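Local structure of Hia (Adhesin) (Haemophilus influenzae, 3EMF) at residues L66-S71 with D88-E93. The protein is a trimeric autotransporter adhesin of the bacterial outer membrane, and this fragment is a binding domain that probably attaches the bacterium to host cells. Residues are numbered along the deposited sequence; the frame is centred on the assembly and turned at random.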
loop_
_atom_site.group_PDB
_atom_site.type_symbol
_atom_site.label_atom_id
_atom_site.label_comp_id
_atom_site.label_asym_id
_atom_site.label_seq_id
_atom_site.Cartn_x
_atom_site.Cartn_y
_atom_site.Cartn_z
ATOM N N LEU A 66 1.701 -7.611 -3.985
ATOM C CA LEU A 66 1.238 -6.813 -2.857
ATOM C C LEU A 66 0.318 -5.683 -3.296
ATOM O O LEU A 66 0.466 -5.115 -4.378
ATOM C CB LEU A 66 2.437 -6.220 -2.121
ATOM C CG LEU A 66 3.396 -7.177 -1.420
ATOM C CD1 LEU A 66 4.529 -6.343 -0.792
ATOM C CD2 LEU A 66 2.692 -7.993 -0.371
ATOM N N GLY A 67 -0.637 -5.344 -2.447
ATOM C CA GLY A 67 -1.539 -4.277 -2.790
ATOM C C GLY A 67 -2.720 -4.199 -1.865
ATOM O O GLY A 67 -2.864 -5.004 -0.947
ATOM N N TRP A 68 -3.543 -3.187 -2.085
ATOM C CA TRP A 68 -4.791 -3.065 -1.360
ATOM C C TRP A 68 -5.877 -2.736 -2.374
ATOM O O TRP A 68 -5.583 -2.312 -3.497
ATOM C CB TRP A 68 -4.689 -1.985 -0.255
ATOM C CG TRP A 68 -4.128 -0.671 -0.692
ATOM C CD1 TRP A 68 -2.798 -0.344 -0.855
ATOM C CD2 TRP A 68 -4.871 0.520 -0.989
ATOM N NE1 TRP A 68 -2.690 0.970 -1.240
ATOM C CE2 TRP A 68 -3.944 1.522 -1.316
ATOM C CE3 TRP A 68 -6.235 0.837 -0.995
ATOM C CZ2 TRP A 68 -4.338 2.818 -1.669
ATOM C CZ3 TRP A 68 -6.619 2.120 -1.342
ATOM C CH2 TRP A 68 -5.678 3.093 -1.665
ATOM N N VAL A 69 -7.126 -2.916 -1.975
ATOM C CA VAL A 69 -8.239 -2.695 -2.886
ATOM C C VAL A 69 -8.883 -1.325 -2.678
ATOM O O VAL A 69 -9.172 -0.912 -1.552
ATOM C CB VAL A 69 -9.286 -3.807 -2.746
ATOM C CG1 VAL A 69 -10.470 -3.515 -3.621
ATOM C CG2 VAL A 69 -8.665 -5.170 -3.095
ATOM N N LEU A 70 -9.085 -0.621 -3.783
ATOM C CA LEU A 70 -9.688 0.693 -3.765
ATOM C C LEU A 70 -11.058 0.630 -4.431
ATOM O O LEU A 70 -11.185 0.157 -5.563
ATOM C CB LEU A 70 -8.793 1.667 -4.518
ATOM C CG LEU A 70 -9.395 3.029 -4.863
ATOM C CD1 LEU A 70 -9.548 3.889 -3.633
ATOM C CD2 LEU A 70 -8.517 3.727 -5.887
ATOM N N SER A 71 -12.079 1.108 -3.730
ATOM C CA SER A 71 -13.446 0.994 -4.221
ATOM C C SER A 71 -14.198 2.307 -4.130
ATOM O O SER A 71 -13.914 3.129 -3.258
ATOM C CB SER A 71 -14.193 -0.067 -3.413
ATOM O OG SER A 71 -13.614 -1.340 -3.618
ATOM N N ASP A 88 1.580 2.098 -7.998
ATOM C CA ASP A 88 0.375 2.649 -8.591
ATOM C C ASP A 88 0.104 4.059 -8.059
ATOM O O ASP A 88 0.747 4.522 -7.112
ATOM C CB ASP A 88 -0.815 1.744 -8.321
ATOM C CG ASP A 88 -0.825 0.484 -9.225
ATOM O OD1 ASP A 88 0.097 0.312 -10.062
ATOM O OD2 ASP A 88 -1.762 -0.332 -9.083
ATOM N N GLU A 89 -0.837 4.745 -8.698
ATOM C CA GLU A 89 -1.184 6.105 -8.317
ATOM C C GLU A 89 -2.679 6.217 -8.087
ATOM O O GLU A 89 -3.482 5.677 -8.854
ATOM C CB GLU A 89 -0.708 7.112 -9.365
ATOM C CG GLU A 89 -1.103 8.568 -9.064
ATOM C CD GLU A 89 -0.522 9.559 -10.080
ATOM O OE1 GLU A 89 -0.018 9.107 -11.136
ATOM O OE2 GLU A 89 -0.567 10.788 -9.825
ATOM N N VAL A 90 -3.040 6.873 -6.991
ATOM C CA VAL A 90 -4.430 7.160 -6.688
ATOM C C VAL A 90 -4.603 8.667 -6.694
ATOM O O VAL A 90 -3.960 9.392 -5.927
ATOM C CB VAL A 90 -4.878 6.577 -5.331
ATOM C CG1 VAL A 90 -6.325 6.918 -5.070
ATOM C CG2 VAL A 90 -4.678 5.082 -5.315
ATOM N N LEU A 91 -5.471 9.128 -7.581
ATOM C CA LEU A 91 -5.746 10.536 -7.765
ATOM C C LEU A 91 -7.134 10.802 -7.250
ATOM O O LEU A 91 -8.097 10.152 -7.672
ATOM C CB LEU A 91 -5.667 10.896 -9.262
ATOM C CG LEU A 91 -6.079 12.313 -9.692
ATOM C CD1 LEU A 91 -5.265 13.367 -8.964
ATOM C CD2 LEU A 91 -5.948 12.516 -11.209
ATOM N N PHE A 92 -7.233 11.737 -6.308
ATOM C CA PHE A 92 -8.514 12.220 -5.831
ATOM C C PHE A 92 -8.745 13.557 -6.517
ATOM O O PHE A 92 -7.963 14.491 -6.350
ATOM C CB PHE A 92 -8.502 12.354 -4.293
ATOM C CG PHE A 92 -8.330 11.041 -3.597
ATOM C CD1 PHE A 92 -9.435 10.303 -3.210
ATOM C CD2 PHE A 92 -7.064 10.504 -3.403
ATOM C CE1 PHE A 92 -9.281 9.079 -2.598
ATOM C CE2 PHE A 92 -6.907 9.264 -2.795
ATOM C CZ PHE A 92 -8.014 8.559 -2.392
ATOM N N GLU A 93 -9.798 13.635 -7.323
ATOM C CA GLU A 93 -10.033 14.810 -8.148
ATOM C C GLU A 93 -11.348 15.436 -7.778
ATOM O O GLU A 93 -12.357 14.749 -7.624
ATOM C CB GLU A 93 -10.030 14.434 -9.659
#
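In the Trp ring domain of this trimeric adhesin, Trp-68 and Leu-70 of strand 67-74 meet Val-90 of strand 89-94 in a buried contact inside the trimer, a worked example of packing between strands of one chain that do not pair with each other. No hydrogen bond joins the two segments. The CA atoms of Leu-70 and Val-90 stand 8.8 Å apart, too far for neighbours in one sheet, and the gap is bridged by side chains alone, with 127 Å² buried in all. Each strand instead finds sheet partners elsewhere: 67-74 runs antiparallel to 80-85, whose Val-84 touches Trp-68, Leu-70 and Val-90 alike, and residues of both segments enter parallel ladders with other subunits.

Leu-70 and Val-90 reach for each other tip to tip. A chi1 of 167° sets Leu-70 CG opposite the backbone N, and the side chain advances one methyl, CD2, which lies 4.0 Å from Val-90 CG1 and 4.1 Å from Val-90 CG2, so that it faces the fork of the valine. Both branches of Val-90 thus touch the same leucine methyl, and CG2 also meets Trp-68. The indole of Trp-68 is carried to it by a chi1 of 49°, which brings the far end of the six-membered ring up to the valine. Around the threefold, Trp-68 also makes edge-to-face contacts with Trp-68 of both neighbouring subunits, the ring of tryptophans that gives the domain its name. Within the chain, that indole meets the valine obliquely, Trp-68 CH2 resting 4.3 Å from Val-90 CG2.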